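PDB 3GMF: protein-disulfide isomerase from Novosphingobium aromaticivorans, which probably catalyses thiol-disulfide exchange, forming or rearranging protein disulfides. Local coordinates for residues E54-V59 with T157-N162; V20-Y25 with Y164-T169. All blocks are in the same frame, centred on the assembly; numbering follows the deposited sequence. Where two conformers were deposited one is given.

Contact 1: residues E54-V59 with T157-N162; sequences EVRNFV and TDEAIN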
ATOM      1  N   GLU A  54       5.796   0.711   9.937  1.00 25.77           N
ATOM      2  CA  GLU A  54       6.206  -0.215   8.913  1.00 25.02           C
ATOM      3  C   GLU A  54       5.006  -0.484   8.010  1.00 26.80           C
ATOM      4  O   GLU A  54       4.039  -1.116   8.430  1.00 26.27           O
ATOM      5  CB  GLU A  54       6.676  -1.515   9.532  1.00 26.00           C
ATOM      6  CG  GLU A  54       7.209  -2.510   8.541  1.00 25.39           C
ATOM      7  CD  GLU A  54       7.789  -3.720   9.244  1.00 40.59           C
ATOM      8  OE1 GLU A  54       8.284  -3.576  10.386  1.00 43.95           O
ATOM      9  OE2 GLU A  54       7.753  -4.805   8.658  1.00 36.64           O
ATOM     10  N   VAL A  55       5.063   0.016   6.788  1.00 25.12           N
ATOM     11  CA  VAL A  55       3.963  -0.158   5.839  1.00 22.96           C
ATOM     12  C   VAL A  55       4.227  -1.415   5.052  1.00 23.57           C
ATOM     13  O   VAL A  55       5.291  -1.576   4.458  1.00 26.33           O
ATOM     14  CB  VAL A  55       3.827   1.070   4.917  1.00 24.20           C
ATOM     15  CG1 VAL A  55       2.830   0.808   3.782  1.00 27.36           C
ATOM     16  CG2 VAL A  55       3.403   2.270   5.744  1.00 26.24           C
ATOM     17  N   ARG A  56       3.267  -2.326   5.107  1.00 22.60           N
ATOM     18  CA  ARG A  56       3.357  -3.519   4.288  0.50 21.23           C
ATOM     19  C   ARG A  56       2.278  -3.507   3.221  1.00 26.35           C
ATOM     20  O   ARG A  56       1.090  -3.243   3.486  1.00 25.32           O
ATOM     21  CB  ARG A  56       3.302  -4.792   5.118  0.50 16.35           C
ATOM     22  CG  ARG A  56       4.439  -4.927   6.125  0.50 16.37           C
ATOM     23  CD  ARG A  56       4.220  -6.170   6.939  0.50 14.81           C
ATOM     24  NE  ARG A  56       5.186  -6.300   8.022  0.50 22.67           N
ATOM     25  CZ  ARG A  56       5.320  -7.386   8.772  0.50 32.60           C
ATOM     26  NH1 ARG A  56       4.567  -8.459   8.546  0.50 31.34           N
ATOM     27  NH2 ARG A  56       6.215  -7.401   9.740  0.50 14.42           N
ATOM     28  N   ASN A  57       2.718  -3.761   1.990  1.00 21.82           N
ATOM     29  CA  ASN A  57       1.795  -3.845   0.863  1.00 22.75           C
ATOM     30  C   ASN A  57       1.112  -5.199   0.889  1.00 21.63           C
ATOM     31  O   ASN A  57       1.694  -6.229   0.533  1.00 25.84           O
ATOM     32  CB  ASN A  57       2.520  -3.629  -0.461  1.00 21.56           C
ATOM     33  CG  ASN A  57       3.172  -2.272  -0.547  1.00 23.68           C
ATOM     34  OD1 ASN A  57       4.396  -2.158  -0.642  1.00 27.01           O
ATOM     35  ND2 ASN A  57       2.368  -1.240  -0.517  1.00 25.07           N
ATOM     36  N   PHE A  58      -0.136  -5.184   1.329  1.00 18.31           N
ATOM     37  CA  PHE A  58      -0.937  -6.397   1.366  1.00 19.20           C
ATOM     38  C   PHE A  58      -1.707  -6.405   0.048  1.00 20.45           C
ATOM     39  O   PHE A  58      -2.741  -5.738  -0.082  1.00 21.83           O
ATOM     40  CB  PHE A  58      -1.890  -6.347   2.550  1.00 19.92           C
ATOM     41  CG  PHE A  58      -2.659  -7.614   2.756  1.00 22.00           C
ATOM     42  CD1 PHE A  58      -2.063  -8.708   3.360  1.00 24.98           C
ATOM     43  CD2 PHE A  58      -3.988  -7.712   2.324  1.00 23.99           C
ATOM     44  CE1 PHE A  58      -2.779  -9.892   3.542  1.00 25.05           C
ATOM     45  CE2 PHE A  58      -4.724  -8.883   2.508  1.00 21.06           C
ATOM     46  CZ  PHE A  58      -4.122  -9.970   3.118  1.00 22.57           C
ATOM     47  N   VAL A  59      -1.207  -7.181  -0.920  1.00 17.53           N
ATOM     48  CA  VAL A  59      -1.721  -7.070  -2.291  1.00 18.52           C
ATOM     49  C   VAL A  59      -2.901  -8.014  -2.505  1.00 21.52           C
ATOM     50  O   VAL A  59      -2.735  -9.234  -2.403  1.00 20.70           O
ATOM     51  CB  VAL A  59      -0.607  -7.384  -3.302  1.00 21.28           C
ATOM     52  CG1 VAL A  59      -1.179  -7.368  -4.724  1.00 21.71           C
ATOM     53  CG2 VAL A  59       0.562  -6.378  -3.167  1.00 17.14           C
ATOM     54  N   THR A 157       2.797 -10.907   0.783  1.00 18.80           N
ATOM     55  CA  THR A 157       1.368 -10.929   1.043  1.00 18.48           C
ATOM     56  C   THR A 157       0.973 -12.297   1.606  1.00 21.80           C
ATOM     57  O   THR A 157       0.194 -12.391   2.579  1.00 21.83           O
ATOM     58  CB  THR A 157       0.571 -10.622  -0.257  1.00 17.99           C
ATOM     59  OG1 THR A 157       0.893  -9.285  -0.672  1.00 20.75           O
ATOM     60  CG2 THR A 157      -0.955 -10.741  -0.023  1.00 21.10           C
ATOM     61  N   ASP A 158       1.523 -13.351   1.009  1.00 19.93           N
ATOM     62  CA  ASP A 158       1.230 -14.712   1.468  1.00 17.22           C
ATOM     63  C   ASP A 158       1.711 -14.879   2.926  1.00 20.23           C
ATOM     64  O   ASP A 158       1.038 -15.569   3.703  1.00 23.90           O
ATOM     65  CB  ASP A 158       1.907 -15.752   0.573  1.00 19.64           C
ATOM     66  CG  ASP A 158       1.232 -15.904  -0.797  1.00 17.93           C
ATOM     67  OD1 ASP A 158       0.103 -15.377  -1.013  1.00 22.35           O
ATOM     68  OD2 ASP A 158       1.861 -16.558  -1.658  1.00 20.61           O
ATOM     69  N   GLU A 159       2.840 -14.258   3.280  1.00 21.78           N
ATOM     70  CA  GLU A 159       3.374 -14.291   4.682  1.00 21.72           C
ATOM     71  C   GLU A 159       2.379 -13.689   5.667  1.00 24.05           C
ATOM     72  O   GLU A 159       2.150 -14.241   6.752  1.00 24.71           O
ATOM     73  CB  GLU A 159       4.730 -13.569   4.789  1.00 22.56           C
ATOM     74  CG  GLU A 159       5.491 -13.784   6.138  1.00 29.21           C
ATOM     75  CD  GLU A 159       5.157 -12.788   7.262  1.00 46.76           C
ATOM     76  OE1 GLU A 159       4.407 -11.812   7.047  1.00 44.95           O
ATOM     77  OE2 GLU A 159       5.657 -12.990   8.392  1.00 53.05           O
ATOM     78  N   ALA A 160       1.795 -12.550   5.286  1.00 22.80           N
ATOM     79  CA  ALA A 160       0.748 -11.907   6.087  1.00 23.16           C
ATOM     80  C   ALA A 160      -0.482 -12.809   6.276  1.00 22.92           C
ATOM     81  O   ALA A 160      -1.009 -12.941   7.394  1.00 26.04           O
ATOM     82  CB  ALA A 160       0.349 -10.582   5.450  1.00 22.69           C
ATOM     83  N   ILE A 161      -0.939 -13.415   5.182  1.00 20.36           N
ATOM     84  CA  ILE A 161      -2.096 -14.299   5.195  1.00 20.90           C
ATOM     85  C   ILE A 161      -1.788 -15.532   6.061  1.00 23.41           C
ATOM     86  O   ILE A 161      -2.570 -15.881   6.943  1.00 23.63           O
ATOM     87  CB  ILE A 161      -2.480 -14.718   3.756  1.00 22.68           C
ATOM     88  CG1 ILE A 161      -3.044 -13.509   2.991  1.00 20.22           C
ATOM     89  CG2 ILE A 161      -3.478 -15.885   3.767  1.00 21.88           C
ATOM     90  CD1 ILE A 161      -3.361 -13.836   1.528  1.00 23.79           C
ATOM     91  N   ASN A 162      -0.624 -16.137   5.841  1.00 22.07           N
ATOM     92  CA  ASN A 162      -0.279 -17.387   6.531  1.00 21.73           C
ATOM     93  C   ASN A 162       0.076 -17.221   8.011  1.00 24.16           C
ATOM     94  O   ASN A 162      -0.476 -17.924   8.858  1.00 30.10           O
ATOM     95  CB  ASN A 162       0.869 -18.099   5.831  1.00 23.16           C
ATOM     96  CG  ASN A 162       1.204 -19.422   6.506  1.00 21.86           C
ATOM     97  OD1 ASN A 162       0.316 -20.232   6.762  1.00 24.23           O
ATOM     98  ND2 ASN A 162       2.459 -19.611   6.828  1.00 22.81           N
TER
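The backbone N of V59 donates a nearly straight hydrogen bond to T157 OG1, 3.0 Å long with an N-H...O angle of 168°. It ties the loop just after strand 51-57 to helix 147-164, a strand-to-helix packing within the thioredoxin fold. T157 OG1 stands anti to its own carbonyl carbon. There it also bonds to the L153 carbonyl one turn back, so the hydroxyl is shared between that loop and the helix's own backbone. A second polar link is longer. In one of the two conformers of R56, NH1 lies 3.7 Å from E159 OE1, a long salt bridge met obliquely, with the guanidinium and carboxylate planes 59° apart. In this conformer R56 is held more closely by E54. Its NE and NH2 both reach E54 OE2, at 3.0 Å from NE, from the same face above the carboxylate plane. E54 is itself held by R18 at OE1 and H7 at OE2.

Packing centres on the F58 ring. CG of F58 lies anti to its backbone N (chi1 -174°), which brings the ring up to T157, A160 and I161. T157 CG2 sits over one face in a CH-pi contact, offset toward the rim and 4.3 Å from the ring centroid. A160 CB meets the ring edge in its plane, 3.7 Å from F58 CD1. Farther along, I161 CG1 touches F58 CE1 at 3.7 Å.

Contact 2: residues V20-Y25 with Y164-T169; sequences VEFVSY and YNVSGT
F22 meets V166 and Y164, and its ring carries most of this contact. Two residues earlier on the same strand, V20 places CG1 against the ring face opposite V166. CG of F22 is anti to the carbonyl carbon (chi1 -62°), and the ring extends toward the loop after helix 147-164. V166 CG2 lies over the centre of the ring, 3.8 Å from the centroid and only 5° off the ring normal. This is a well-centred CH-pi contact. The other methyl, V166 CG1, rests 4.0 Å from F22 CB. At the far end of the ring, F22 CZ touches Y164 CD2 at 4.1 Å, and the two side chains cross at about a right angle. With an alanine here, a gap would probably open between V20 and V166, and Y164 would lose one apolar neighbour. The backbone O of F22 is 3.9 Å from T169 CG2. S24 follows, with its CB 4.2 Å from T169 OG1, a loose contact. The S24 hydroxyl is directed elsewhere, to D64 and R60. T169 also touches C27 and C30, which form a CxxC sequence at the start of helix 28-46. The loop runs on into strand 171-174, and its place against these cysteines is consistent with the loop that faces the active-site CxxC in thioredoxin-fold proteins.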
ATOM      1  N   VAL A  20       2.900  -1.790  12.614  1.00 20.64           N
ATOM      2  CA  VAL A  20       2.870  -2.407  11.282  1.00 20.29           C
ATOM      3  C   VAL A  20       1.479  -2.219  10.699  1.00 22.25           C
ATOM      4  O   VAL A  20       0.501  -2.518  11.373  1.00 21.35           O
ATOM      5  CB  VAL A  20       3.153  -3.899  11.358  1.00 20.57           C
ATOM      6  CG1 VAL A  20       2.970  -4.557   9.987  1.00 25.56           C
ATOM      7  CG2 VAL A  20       4.584  -4.119  11.862  1.00 22.74           C
ATOM      8  N   GLU A  21       1.408  -1.768   9.446  1.00 20.02           N
ATOM      9  CA  GLU A  21       0.126  -1.507   8.752  1.00 20.58           C
ATOM     10  C   GLU A  21       0.090  -2.428   7.546  1.00 22.73           C
ATOM     11  O   GLU A  21       1.034  -2.410   6.762  1.00 22.10           O
ATOM     12  CB  GLU A  21       0.066  -0.064   8.229  1.00 24.40           C
ATOM     13  CG  GLU A  21       0.256   1.040   9.291  1.00 23.93           C
ATOM     14  CD  GLU A  21       0.078   2.455   8.713  1.00 27.66           C
ATOM     15  OE1 GLU A  21       0.125   2.618   7.481  1.00 28.58           O
ATOM     16  OE2 GLU A  21      -0.128   3.396   9.502  1.00 30.08           O
ATOM     17  N   PHE A  22      -0.951  -3.269   7.438  1.00 17.77           N
ATOM     18  CA  PHE A  22      -1.164  -4.099   6.253  1.00 19.67           C
ATOM     19  C   PHE A  22      -2.215  -3.370   5.465  1.00 19.15           C
ATOM     20  O   PHE A  22      -3.367  -3.253   5.913  1.00 20.18           O
ATOM     21  CB  PHE A  22      -1.683  -5.493   6.635  1.00 21.31           C
ATOM     22  CG  PHE A  22      -0.733  -6.285   7.497  1.00 23.28           C
ATOM     23  CD1 PHE A  22       0.248  -7.090   6.924  1.00 22.63           C
ATOM     24  CD2 PHE A  22      -0.845  -6.250   8.882  1.00 23.82           C
ATOM     25  CE1 PHE A  22       1.123  -7.845   7.732  1.00 22.24           C
ATOM     26  CE2 PHE A  22       0.010  -7.014   9.680  1.00 26.12           C
ATOM     27  CZ  PHE A  22       1.008  -7.790   9.103  1.00 26.00           C
ATOM     28  N   VAL A  23      -1.833  -2.846   4.304  1.00 22.35           N
ATOM     29  CA  VAL A  23      -2.743  -1.961   3.553  1.00 17.76           C
ATOM     30  C   VAL A  23      -2.772  -2.345   2.072  1.00 19.66           C
ATOM     31  O   VAL A  23      -1.832  -2.944   1.551  1.00 18.07           O
ATOM     32  CB  VAL A  23      -2.395  -0.447   3.700  1.00 18.99           C
ATOM     33  CG1 VAL A  23      -2.473  -0.003   5.200  1.00 23.30           C
ATOM     34  CG2 VAL A  23      -1.015  -0.140   3.091  1.00 22.77           C
ATOM     35  N   SER A  24      -3.850  -1.938   1.403  1.00 19.32           N
ATOM     36  CA  SER A  24      -4.081  -2.309   0.013  1.00 19.47           C
ATOM     37  C   SER A  24      -4.505  -1.075  -0.768  1.00 19.75           C
ATOM     38  O   SER A  24      -5.360  -0.332  -0.292  1.00 19.79           O
ATOM     39  CB  SER A  24      -5.205  -3.334  -0.042  1.00 20.65           C
ATOM     40  OG  SER A  24      -5.761  -3.418  -1.353  1.00 21.33           O
ATOM     41  N   TYR A  25      -3.933  -0.887  -1.964  1.00 18.79           N
ATOM     42  CA  TYR A  25      -4.235   0.328  -2.788  1.00 21.36           C
ATOM     43  C   TYR A  25      -5.656   0.399  -3.323  1.00 20.26           C
ATOM     44  O   TYR A  25      -6.117   1.476  -3.709  1.00 21.17           O
ATOM     45  CB  TYR A  25      -3.236   0.499  -3.943  1.00 20.30           C
ATOM     46  CG  TYR A  25      -1.827   0.744  -3.457  1.00 24.55           C
ATOM     47  CD1 TYR A  25      -1.492   1.964  -2.846  1.00 25.49           C
ATOM     48  CD2 TYR A  25      -0.830  -0.229  -3.596  1.00 23.15           C
ATOM     49  CE1 TYR A  25      -0.210   2.207  -2.379  1.00 23.75           C
ATOM     50  CE2 TYR A  25       0.499   0.010  -3.117  1.00 20.87           C
ATOM     51  CZ  TYR A  25       0.780   1.236  -2.513  1.00 23.32           C
ATOM     52  OH  TYR A  25       2.053   1.475  -2.046  1.00 26.98           O
ATOM     53  N   TYR A 164      -0.251 -14.374   9.979  1.00 30.36           N
ATOM     54  CA  TYR A 164      -1.026 -13.444  10.796  1.00 35.19           C
ATOM     55  C   TYR A 164      -2.521 -13.469  10.579  1.00 36.81           C
ATOM     56  O   TYR A 164      -3.251 -12.748  11.266  1.00 38.77           O
ATOM     57  CB  TYR A 164      -0.449 -12.030  10.657  1.00 39.77           C
ATOM     58  CG  TYR A 164       0.996 -11.977  11.068  1.00 37.81           C
ATOM     59  CD1 TYR A 164       1.381 -12.348  12.364  1.00 40.90           C
ATOM     60  CD2 TYR A 164       1.989 -11.591  10.173  1.00 35.80           C
ATOM     61  CE1 TYR A 164       2.707 -12.315  12.754  1.00 44.73           C
ATOM     62  CE2 TYR A 164       3.323 -11.556  10.554  1.00 46.30           C
ATOM     63  CZ  TYR A 164       3.677 -11.918  11.851  1.00 49.46           C
ATOM     64  OH  TYR A 164       4.994 -11.891  12.253  1.00 40.15           O
ATOM     65  N   ASN A 165      -2.964 -14.310   9.650  1.00 26.89           N
ATOM     66  CA  ASN A 165      -4.377 -14.454   9.344  1.00 30.58           C
ATOM     67  C   ASN A 165      -4.975 -13.143   8.857  1.00 29.25           C
ATOM     68  O   ASN A 165      -6.167 -12.894   9.034  1.00 29.45           O
ATOM     69  CB  ASN A 165      -5.143 -14.958  10.568  1.00 37.02           C
ATOM     70  CG  ASN A 165      -4.511 -16.191  11.183  1.00 48.44           C
ATOM     71  OD1 ASN A 165      -4.227 -17.169  10.491  1.00 55.67           O
ATOM     72  ND2 ASN A 165      -4.284 -16.151  12.491  1.00 40.32           N
ATOM     73  N   VAL A 166      -4.145 -12.304   8.246  1.00 25.73           N
ATOM     74  CA  VAL A 166      -4.632 -11.005   7.763  1.00 26.86           C
ATOM     75  C   VAL A 166      -5.682 -11.262   6.692  1.00 29.11           C
ATOM     76  O   VAL A 166      -5.473 -12.020   5.730  1.00 25.08           O
ATOM     77  CB  VAL A 166      -3.487 -10.057   7.242  1.00 24.73           C
ATOM     78  CG1 VAL A 166      -4.072  -8.724   6.741  1.00 24.71           C
ATOM     79  CG2 VAL A 166      -2.479  -9.778   8.332  1.00 28.21           C
ATOM     80  N   SER A 167      -6.835 -10.651   6.895  1.00 25.97           N
ATOM     81  CA  SER A 167      -7.947 -10.814   5.999  1.00 24.59           C
ATOM     82  C   SER A 167      -8.495  -9.464   5.501  1.00 29.36           C
ATOM     83  O   SER A 167      -8.381  -9.127   4.318  1.00 27.81           O
ATOM     84  CB  SER A 167      -9.032 -11.601   6.741  1.00 35.05           C
ATOM     85  OG  SER A 167     -10.145 -11.800   5.921  1.00 39.70           O
ATOM     86  N   GLY A 168      -9.107  -8.702   6.402  1.00 30.94           N
ATOM     87  CA  GLY A 168      -9.593  -7.362   6.074  1.00 28.85           C
ATOM     88  C   GLY A 168      -8.456  -6.344   6.079  1.00 24.18           C
ATOM     89  O   GLY A 168      -7.413  -6.563   6.683  1.00 25.12           O
ATOM     90  N   THR A 169      -8.663  -5.236   5.375  1.00 23.16           N
ATOM     91  CA  THR A 169      -7.703  -4.123   5.340  1.00 22.75           C
ATOM     92  C   THR A 169      -8.392  -2.786   5.682  1.00 23.50           C
ATOM     93  O   THR A 169      -9.594  -2.643   5.441  1.00 22.58           O
ATOM     94  CB  THR A 169      -7.029  -4.021   3.970  1.00 23.97           C
ATOM     95  OG1 THR A 169      -8.040  -4.077   2.956  1.00 23.93           O
ATOM     96  CG2 THR A 169      -6.009  -5.177   3.785  1.00 20.94           C
TER

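Contacts 1 and 2 lie side by side, with centres about 6 Å apart. Strands 17-23 and 51-57 are parallel neighbours in the mixed sheet. R56 N bonds to E21 O, and F58 N, just past the strand, probably bonds to V23 O. In chain order come 20-25, 54-59, 157-162 and 164-169, so contact 1 falls between the two halves of contact 2. Helix 147-164 supplies 157-162 and ends at Y164, where the loop of contact 2 begins. F58 also touches V166 and T169, and A160 touches F22. Together the contacts seat this helix and its following loop against two strands, close to the probable CxxC site.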